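Local coordinates for protein formimidoylglutamase (Bacillus subtilis, PDB 3M1R) that catalyses the manganese-dependent hydrolysis of N-formimidoyl-L-glutamate to L-glutamate and formamide, a late step of histidine degradation, at residues V22-A30 against A67-S75; Q35-P46 against E85-I95. One frame throughout, in Å; residues are numbered along the deposited sequence.

Overall arrangement
From the N terminus the chain first passes through residues 22-30, which end in strand 29-31, outermost in the sheet within this chain, and then through 35-46, which carry strand 39-45. Helix 60-69 and the turn after it come back to 22-30, closing the first loop at contact 1; strand 87-93 then settles beside strand 39-45 and closes the second at contact 2. The segments alternate along the chain, so the two loops cross. Contact 1 ties the end of helix 60-69 to the loop leading into strand 29-31, which lies beside strand 87-93 of contact 2, and Leu28 O reaches Leu87 N at 2.8 Å.

Contact 1 (V22-A30 against A67-S75); sequences VTKMSDLIA and ALKHSSAYS
Met25, present as selenomethionine, packs on the end of helix 60-69 and the turn that follows. Its CB lies 3.2 Å from Leu68 O, and CG meets the CD1 branch of Leu68. Bends at chi2 and chi3 fold the chain back, and SE comes to 3.7 Å from Ala73 CB. That same methyl is pressed by Leu28 CD1 at 3.5 Å, a tight fit for two carbons. Beyond Met25, Ile29 crosses Leu68 obliquely and Lys69 at about a right angle, its CD1 touching Leu68 CD2 and Lys69 CG, each at 4.0 Å. Lys69 runs on extended past this point, so its aliphatic root does the packing while its amine leads away.

The backbones join at a single bridge between Lys24 and Ser72, flanked by bonds from Ala73 N to Thr23 O and from Met25 N to Ser71 O, the latter 2.9 Å. Here the loop before the first strand of the arginase-type alpha/beta sheet is fastened to the C-terminal end of helix 60-69. Lys69 O takes two donors from one residue: Ser26 N in the carbonyl plane, and Ser26 OG at 3.0 Å, tilted 26° from it. The serine hydroxyl, with chi1 at 44°, sits between its own N and carbonyl carbon, which turns it back onto that oxygen. Lys24 CB and CG rest against Ser71 O. Ser72 OG accepts from Tyr74 N in an ST turn and is also hydrogen-bonded to Asn196 O of a second subunit.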
loop_
_atom_site.group_PDB
_atom_site.type_symbol
_atom_site.label_atom_id
_atom_site.label_comp_id
_atom_site.label_asym_id
_atom_site.label_seq_id
_atom_site.Cartn_x
_atom_site.Cartn_y
_atom_site.Cartn_z
ATOM N N VAL D 22 22.914 22.370 12.922
ATOM C CA VAL D 22 22.940 20.935 12.670
ATOM C C VAL D 22 24.008 20.569 11.655
ATOM O O VAL D 22 24.246 21.303 10.690
ATOM C CB VAL D 22 21.565 20.450 12.168
ATOM C CG1 VAL D 22 21.572 18.945 11.862
ATOM C CG2 VAL D 22 20.511 20.788 13.197
ATOM N N THR D 23 24.664 19.442 11.893
ATOM C CA THR D 23 25.532 18.858 10.886
ATOM C C THR D 23 25.066 17.446 10.595
ATOM O O THR D 23 25.221 16.559 11.434
ATOM C CB THR D 23 26.990 18.769 11.316
ATOM O OG1 THR D 23 27.514 20.089 11.514
ATOM C CG2 THR D 23 27.784 18.071 10.215
ATOM N N LYS D 24 24.509 17.254 9.401
ATOM C CA LYS D 24 24.037 15.955 8.949
ATOM C C LYS D 24 25.040 15.397 7.961
ATOM O O LYS D 24 25.904 16.133 7.483
ATOM C CB LYS D 24 22.660 16.101 8.299
ATOM C CG LYS D 24 21.614 16.604 9.276
ATOM C CD LYS D 24 20.240 16.668 8.658
ATOM C CE LYS D 24 20.229 17.582 7.433
ATOM N NZ LYS D 24 18.918 17.536 6.699
HETATM N N MSE D 25 24.933 14.106 7.651
HETATM C CA MSE D 25 25.888 13.491 6.749
HETATM C C MSE D 25 25.884 14.212 5.404
HETATM O O MSE D 25 26.909 14.296 4.726
HETATM C CB MSE D 25 25.603 11.992 6.587
HETATM C CG MSE D 25 25.967 11.178 7.820
HETATM SE SE MSE D 25 27.890 11.278 8.289
HETATM C CE MSE D 25 28.587 10.173 6.828
ATOM N N SER D 26 24.729 14.746 5.024
ATOM C CA SER D 26 24.636 15.489 3.770
ATOM C C SER D 26 25.590 16.685 3.715
ATOM O O SER D 26 25.958 17.131 2.637
ATOM C CB SER D 26 23.223 15.982 3.547
ATOM O OG SER D 26 22.710 16.520 4.743
ATOM N N ASP D 27 25.972 17.208 4.875
ATOM C CA ASP D 27 26.866 18.359 4.925
ATOM C C ASP D 27 28.311 17.909 4.771
ATOM O O ASP D 27 29.195 18.734 4.584
ATOM C CB ASP D 27 26.686 19.127 6.241
ATOM C CG ASP D 27 25.258 19.614 6.441
ATOM O OD1 ASP D 27 24.682 20.189 5.493
ATOM O OD2 ASP D 27 24.712 19.425 7.546
ATOM N N LEU D 28 28.548 16.601 4.844
ATOM C CA LEU D 28 29.922 16.079 4.890
ATOM C C LEU D 28 30.280 15.148 3.733
ATOM O O LEU D 28 31.422 14.738 3.591
ATOM C CB LEU D 28 30.159 15.344 6.205
ATOM C CG LEU D 28 30.122 16.174 7.476
ATOM C CD1 LEU D 28 29.933 15.279 8.651
ATOM C CD2 LEU D 28 31.431 16.939 7.603
ATOM N N ILE D 29 29.292 14.807 2.919
ATOM C CA ILE D 29 29.496 13.897 1.804
ATOM C C ILE D 29 29.636 14.707 0.529
ATOM O O ILE D 29 28.762 15.503 0.196
ATOM C CB ILE D 29 28.312 12.918 1.656
ATOM C CG1 ILE D 29 28.287 11.918 2.813
ATOM C CG2 ILE D 29 28.355 12.198 0.314
ATOM C CD1 ILE D 29 27.115 10.920 2.728
ATOM N N ALA D 30 30.744 14.512 -0.172
ATOM C CA ALA D 30 30.966 15.194 -1.436
ATOM C C ALA D 30 31.096 14.199 -2.586
ATOM O O ALA D 30 31.702 13.139 -2.445
ATOM C CB ALA D 30 32.203 16.046 -1.356
ATOM N N ALA D 67 18.966 7.780 3.359
ATOM C CA ALA D 67 18.811 7.618 4.806
ATOM C C ALA D 67 20.059 8.137 5.515
ATOM O O ALA D 67 19.972 8.796 6.557
ATOM C CB ALA D 67 18.572 6.168 5.181
ATOM N N LEU D 68 21.218 7.840 4.941
ATOM C CA LEU D 68 22.479 8.263 5.539
ATOM C C LEU D 68 22.575 9.793 5.525
ATOM O O LEU D 68 22.779 10.404 6.555
ATOM C CB LEU D 68 23.674 7.628 4.820
ATOM C CG LEU D 68 25.047 7.979 5.413
ATOM C CD1 LEU D 68 25.158 7.383 6.802
ATOM C CD2 LEU D 68 26.175 7.452 4.535
ATOM N N LYS D 69 22.358 10.407 4.366
ATOM C CA LYS D 69 22.506 11.860 4.244
ATOM C C LYS D 69 21.578 12.603 5.190
ATOM O O LYS D 69 21.855 13.741 5.578
ATOM C CB LYS D 69 22.260 12.337 2.811
ATOM C CG LYS D 69 23.397 12.052 1.838
ATOM C CD LYS D 69 22.960 12.341 0.404
ATOM C CE LYS D 69 24.120 12.223 -0.558
ATOM N NZ LYS D 69 23.637 12.485 -1.938
ATOM N N HIS D 70 20.473 11.973 5.565
ATOM C CA HIS D 70 19.527 12.656 6.420
ATOM C C HIS D 70 19.762 12.426 7.904
ATOM O O HIS D 70 19.087 13.024 8.726
ATOM C CB HIS D 70 18.076 12.399 5.997
ATOM C CG HIS D 70 17.663 13.181 4.785
ATOM N ND1 HIS D 70 17.760 12.677 3.504
ATOM C CD2 HIS D 70 17.175 14.438 4.659
ATOM C CE1 HIS D 70 17.334 13.584 2.643
ATOM N NE2 HIS D 70 16.976 14.662 3.316
ATOM N N SER D 71 20.748 11.602 8.238
ATOM C CA SER D 71 21.107 11.367 9.636
ATOM C C SER D 71 22.088 12.427 10.116
ATOM O O SER D 71 22.894 12.943 9.331
ATOM C CB SER D 71 21.775 9.999 9.807
ATOM O OG SER D 71 20.950 8.945 9.315
ATOM N N SER D 72 22.007 12.750 11.400
ATOM C CA SER D 72 23.034 13.535 12.048
ATOM C C SER D 72 24.350 12.779 11.983
ATOM O O SER D 72 24.386 11.563 12.173
ATOM C CB SER D 72 22.685 13.800 13.515
ATOM O OG SER D 72 23.831 14.233 14.237
ATOM N N ALA D 73 25.421 13.521 11.724
ATOM C CA ALA D 73 26.791 13.010 11.786
ATOM C C ALA D 73 27.345 12.976 13.211
ATOM O O ALA D 73 28.456 12.484 13.450
ATOM C CB ALA D 73 27.694 13.879 10.912
ATOM N N TYR D 74 26.591 13.511 14.164
ATOM C CA TYR D 74 27.124 13.673 15.515
ATOM C C TYR D 74 26.888 12.452 16.403
ATOM O O TYR D 74 25.760 11.958 16.520
ATOM C CB TYR D 74 26.557 14.930 16.177
ATOM C CG TYR D 74 27.013 15.097 17.608
ATOM C CD1 TYR D 74 28.304 15.538 17.898
ATOM C CD2 TYR D 74 26.175 14.790 18.668
ATOM C CE1 TYR D 74 28.735 15.673 19.195
ATOM C CE2 TYR D 74 26.604 14.935 19.978
ATOM C CZ TYR D 74 27.886 15.383 20.233
ATOM O OH TYR D 74 28.331 15.534 21.528
ATOM N N SER D 75 27.966 11.964 17.007
ATOM C CA SER D 75 27.898 10.915 18.021
ATOM C C SER D 75 28.030 11.518 19.416
ATOM O O SER D 75 28.985 12.238 19.706
ATOM C CB SER D 75 29.018 9.904 17.814
ATOM O OG SER D 75 29.080 8.993 18.893
#

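Contact 2 (Q35-P46 against E85-I95); sequences QDIKGPALIGVP and ELLYDLGDIDI
Tyr88, Leu42 and Leu90 carry the largest buried areas where strands 39-45 and 87-93 run parallel. Leu86 CD1 sits 3.5 Å above the centre of one face of the Tyr88 ring, which also meets the ring of Trp32 edge-to-face. Tyr88 CB meets Ala41 CB, and Tyr88 O accepts from Leu42 N at 2.8 Å. A serine in place of Tyr88 would probably leave Leu86 CD1 and the ring of Trp32 without the aromatic surface they pack on.

Leu42 crosses Leu87 at about a right angle, CD1 against CD2 at 3.9 Å, and its O accepts from Leu90 N. With CG beside its own N (chi1 -52°), Leu90 sends CD2 to Ala41 CB and to Ile37 CD1, the latter met tip to tip at 3.9 Å. A beta bulge at Leu90 and Gly91 shifts the register by one before Gly44 N bonds to Gly91 O. Asp92 OD1 comes to 3.1 Å from Gly44 CA; a CB on Gly44 would run into that oxygen. Arg65 salt-bridges both Asp92 and Asp89.

In the arginase-family sheet, strand 29-31 borders strand 87-93, strand 121-127 borders strand 39-45, and helix 100-117 packs on Ile43, Val45 and Ile95; Asp92 and Ile93 also pair antiparallel with a strand of a third subunit.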
loop_
_atom_site.group_PDB
_atom_site.type_symbol
_atom_site.label_atom_id
_atom_site.label_comp_id
_atom_site.label_asym_id
_atom_site.label_seq_id
_atom_site.Cartn_x
_atom_site.Cartn_y
_atom_site.Cartn_z
ATOM N N GLN D 35 40.305 13.341 -6.775
ATOM C CA GLN D 35 41.253 13.596 -5.679
ATOM C C GLN D 35 41.583 12.391 -4.788
ATOM O O GLN D 35 40.871 11.388 -4.787
ATOM C CB GLN D 35 40.808 14.798 -4.834
ATOM C CG GLN D 35 39.438 14.667 -4.216
ATOM C CD GLN D 35 38.381 15.482 -4.940
ATOM O OE1 GLN D 35 37.924 15.109 -6.014
ATOM N NE2 GLN D 35 37.979 16.595 -4.344
ATOM N N ASP D 36 42.669 12.512 -4.029
ATOM C CA ASP D 36 43.217 11.400 -3.250
ATOM C C ASP D 36 42.336 10.945 -2.092
ATOM O O ASP D 36 41.979 11.733 -1.216
ATOM C CB ASP D 36 44.610 11.745 -2.728
ATOM C CG ASP D 36 45.657 10.749 -3.181
ATOM O OD1 ASP D 36 45.369 9.528 -3.157
ATOM O OD2 ASP D 36 46.764 11.187 -3.565
ATOM N N ILE D 37 42.009 9.658 -2.088
ATOM C CA ILE D 37 41.112 9.104 -1.086
ATOM C C ILE D 37 41.875 8.655 0.143
ATOM O O ILE D 37 42.730 7.778 0.079
ATOM C CB ILE D 37 40.315 7.915 -1.635
ATOM C CG1 ILE D 37 39.739 8.256 -3.007
ATOM C CG2 ILE D 37 39.205 7.528 -0.671
ATOM C CD1 ILE D 37 39.242 7.052 -3.756
ATOM N N LYS D 38 41.553 9.272 1.268
ATOM C CA LYS D 38 42.152 8.908 2.533
ATOM C C LYS D 38 41.024 8.450 3.441
ATOM O O LYS D 38 40.129 9.226 3.772
ATOM C CB LYS D 38 42.870 10.112 3.128
ATOM C CG LYS D 38 43.757 10.859 2.129
ATOM C CD LYS D 38 43.983 12.313 2.551
ATOM C CE LYS D 38 42.810 13.218 2.166
ATOM N NZ LYS D 38 41.504 12.808 2.774
ATOM N N GLY D 39 41.053 7.175 3.807
ATOM C CA GLY D 39 40.064 6.604 4.696
ATOM C C GLY D 39 38.785 6.146 4.023
ATOM O O GLY D 39 38.767 5.800 2.846
ATOM N N PRO D 40 37.693 6.149 4.777
ATOM C CA PRO D 40 36.384 5.689 4.292
ATOM C C PRO D 40 35.884 6.525 3.123
ATOM O O PRO D 40 36.067 7.747 3.100
ATOM C CB PRO D 40 35.468 5.902 5.495
ATOM C CG PRO D 40 36.386 5.990 6.678
ATOM C CD PRO D 40 37.655 6.586 6.179
ATOM N N ALA D 41 35.276 5.855 2.152
ATOM C CA ALA D 41 34.597 6.529 1.051
ATOM C C ALA D 41 33.524 5.588 0.510
ATOM O O ALA D 41 33.763 4.380 0.384
ATOM C CB ALA D 41 35.578 6.906 -0.032
ATOM N N LEU D 42 32.348 6.141 0.215
ATOM C CA LEU D 42 31.195 5.352 -0.260
ATOM C C LEU D 42 31.282 4.958 -1.728
ATOM O O LEU D 42 31.726 5.750 -2.570
ATOM C CB LEU D 42 29.897 6.131 -0.064
ATOM C CG LEU D 42 29.572 6.623 1.345
ATOM C CD1 LEU D 42 28.648 7.827 1.266
ATOM C CD2 LEU D 42 28.937 5.512 2.165
ATOM N N ILE D 43 30.834 3.740 -2.029
ATOM C CA ILE D 43 30.679 3.293 -3.413
ATOM C C ILE D 43 29.439 2.396 -3.556
ATOM O O ILE D 43 29.210 1.503 -2.741
ATOM C CB ILE D 43 31.956 2.577 -3.935
ATOM C CG1 ILE D 43 31.893 2.382 -5.451
ATOM C CG2 ILE D 43 32.168 1.245 -3.243
ATOM C CD1 ILE D 43 33.165 1.818 -6.007
ATOM N N GLY D 44 28.626 2.664 -4.576
ATOM C CA GLY D 44 27.411 1.895 -4.826
ATOM C C GLY D 44 27.616 0.781 -5.842
ATOM O O GLY D 44 28.403 0.921 -6.794
ATOM N N VAL D 45 26.929 -0.336 -5.626
ATOM C CA VAL D 45 26.972 -1.487 -6.539
ATOM C C VAL D 45 25.541 -1.991 -6.739
ATOM O O VAL D 45 25.113 -2.933 -6.076
ATOM C CB VAL D 45 27.818 -2.638 -5.968
ATOM C CG1 VAL D 45 27.910 -3.813 -6.974
ATOM C CG2 VAL D 45 29.202 -2.152 -5.566
ATOM N N PRO D 46 24.789 -1.341 -7.637
ATOM C CA PRO D 46 23.359 -1.591 -7.826
ATOM C C PRO D 46 23.062 -2.837 -8.671
ATOM O O PRO D 46 22.380 -2.715 -9.686
ATOM C CB PRO D 46 22.881 -0.342 -8.579
ATOM C CG PRO D 46 24.134 0.420 -8.978
ATOM C CD PRO D 46 25.316 -0.391 -8.625
ATOM N N GLU D 85 36.788 15.128 8.434
ATOM C CA GLU D 85 36.935 16.026 7.293
ATOM C C GLU D 85 35.725 15.975 6.360
ATOM O O GLU D 85 34.770 16.732 6.521
ATOM C CB GLU D 85 38.224 15.713 6.523
ATOM C CG GLU D 85 38.556 14.224 6.408
ATOM C CD GLU D 85 39.766 13.827 7.242
ATOM O OE1 GLU D 85 40.260 12.688 7.081
ATOM O OE2 GLU D 85 40.221 14.660 8.056
ATOM N N LEU D 86 35.780 15.090 5.372
ATOM C CA LEU D 86 34.648 14.862 4.498
ATOM C C LEU D 86 34.687 13.416 4.048
ATOM O O LEU D 86 35.716 12.750 4.171
ATOM C CB LEU D 86 34.674 15.805 3.295
ATOM C CG LEU D 86 35.875 15.748 2.354
ATOM C CD1 LEU D 86 35.917 14.434 1.620
ATOM C CD2 LEU D 86 35.857 16.908 1.354
ATOM N N LEU D 87 33.565 12.935 3.527
ATOM C CA LEU D 87 33.457 11.559 3.069
ATOM C C LEU D 87 33.116 11.584 1.596
ATOM O O LEU D 87 32.083 12.109 1.213
ATOM C CB LEU D 87 32.349 10.872 3.842
ATOM C CG LEU D 87 32.135 9.377 3.682
ATOM C CD1 LEU D 87 33.292 8.605 4.306
ATOM C CD2 LEU D 87 30.809 9.000 4.328
ATOM N N TYR D 88 33.976 11.012 0.759
ATOM C CA TYR D 88 33.689 10.981 -0.676
ATOM C C TYR D 88 32.637 9.940 -1.049
ATOM O O TYR D 88 32.538 8.877 -0.447
ATOM C CB TYR D 88 34.954 10.770 -1.516
ATOM C CG TYR D 88 35.851 11.987 -1.584
ATOM C CD1 TYR D 88 35.432 13.153 -2.215
ATOM C CD2 TYR D 88 37.118 11.968 -1.018
ATOM C CE1 TYR D 88 36.249 14.265 -2.272
ATOM C CE2 TYR D 88 37.944 13.077 -1.071
ATOM C CZ TYR D 88 37.508 14.221 -1.698
ATOM O OH TYR D 88 38.336 15.321 -1.741
ATOM N N ASP D 89 31.839 10.283 -2.045
ATOM C CA ASP D 89 30.972 9.329 -2.699
ATOM C C ASP D 89 31.599 9.104 -4.064
ATOM O O ASP D 89 31.556 9.977 -4.932
ATOM C CB ASP D 89 29.566 9.903 -2.847
ATOM C CG ASP D 89 28.558 8.874 -3.303
ATOM O OD1 ASP D 89 28.963 7.856 -3.911
ATOM O OD2 ASP D 89 27.351 9.092 -3.040
ATOM N N LEU D 90 32.194 7.936 -4.244
ATOM C CA LEU D 90 32.947 7.654 -5.460
ATOM C C LEU D 90 32.049 7.513 -6.688
ATOM O O LEU D 90 32.502 7.696 -7.827
ATOM C CB LEU D 90 33.801 6.400 -5.274
ATOM C CG LEU D 90 34.691 6.400 -4.034
ATOM C CD1 LEU D 90 35.718 5.284 -4.152
ATOM C CD2 LEU D 90 35.366 7.751 -3.867
ATOM N N GLY D 91 30.775 7.200 -6.449
ATOM C CA GLY D 91 29.837 6.934 -7.520
ATOM C C GLY D 91 29.276 5.526 -7.431
ATOM O O GLY D 91 29.357 4.878 -6.386
ATOM N N ASP D 92 28.691 5.058 -8.532
ATOM C CA ASP D 92 28.191 3.699 -8.628
ATOM C C ASP D 92 29.009 2.927 -9.670
ATOM O O ASP D 92 29.397 3.470 -10.716
ATOM C CB ASP D 92 26.722 3.695 -9.044
ATOM C CG ASP D 92 25.780 4.114 -7.920
ATOM O OD1 ASP D 92 26.160 4.023 -6.733
ATOM O OD2 ASP D 92 24.638 4.512 -8.237
ATOM N N ILE D 93 29.266 1.658 -9.383
ATOM C CA ILE D 93 29.888 0.802 -10.361
ATOM C C ILE D 93 28.876 0.502 -11.424
ATOM O O ILE D 93 27.751 0.098 -11.128
ATOM C CB ILE D 93 30.385 -0.486 -9.744
ATOM C CG1 ILE D 93 31.461 -0.158 -8.715
ATOM C CG2 ILE D 93 30.947 -1.397 -10.827
ATOM C CD1 ILE D 93 31.801 -1.298 -7.809
ATOM N N ASP D 94 29.267 0.718 -12.673
ATOM C CA ASP D 94 28.365 0.478 -13.790
ATOM C C ASP D 94 27.905 -0.981 -13.854
ATOM O O ASP D 94 28.711 -1.908 -13.770
ATOM C CB ASP D 94 29.022 0.877 -15.105
ATOM C CG ASP D 94 28.147 0.582 -16.288
ATOM O OD1 ASP D 94 27.195 1.351 -16.520
ATOM O OD2 ASP D 94 28.396 -0.431 -16.970
ATOM N N ILE D 95 26.603 -1.185 -14.009
ATOM C CA ILE D 95 26.062 -2.532 -14.062
ATOM C C ILE D 95 25.439 -2.788 -15.428
ATOM O O ILE D 95 24.649 -1.984 -15.925
ATOM C CB ILE D 95 24.995 -2.760 -12.966
ATOM C CG1 ILE D 95 25.578 -2.509 -11.577
ATOM C CG2 ILE D 95 24.400 -4.180 -13.073
ATOM C CD1 ILE D 95 26.788 -3.350 -11.252
#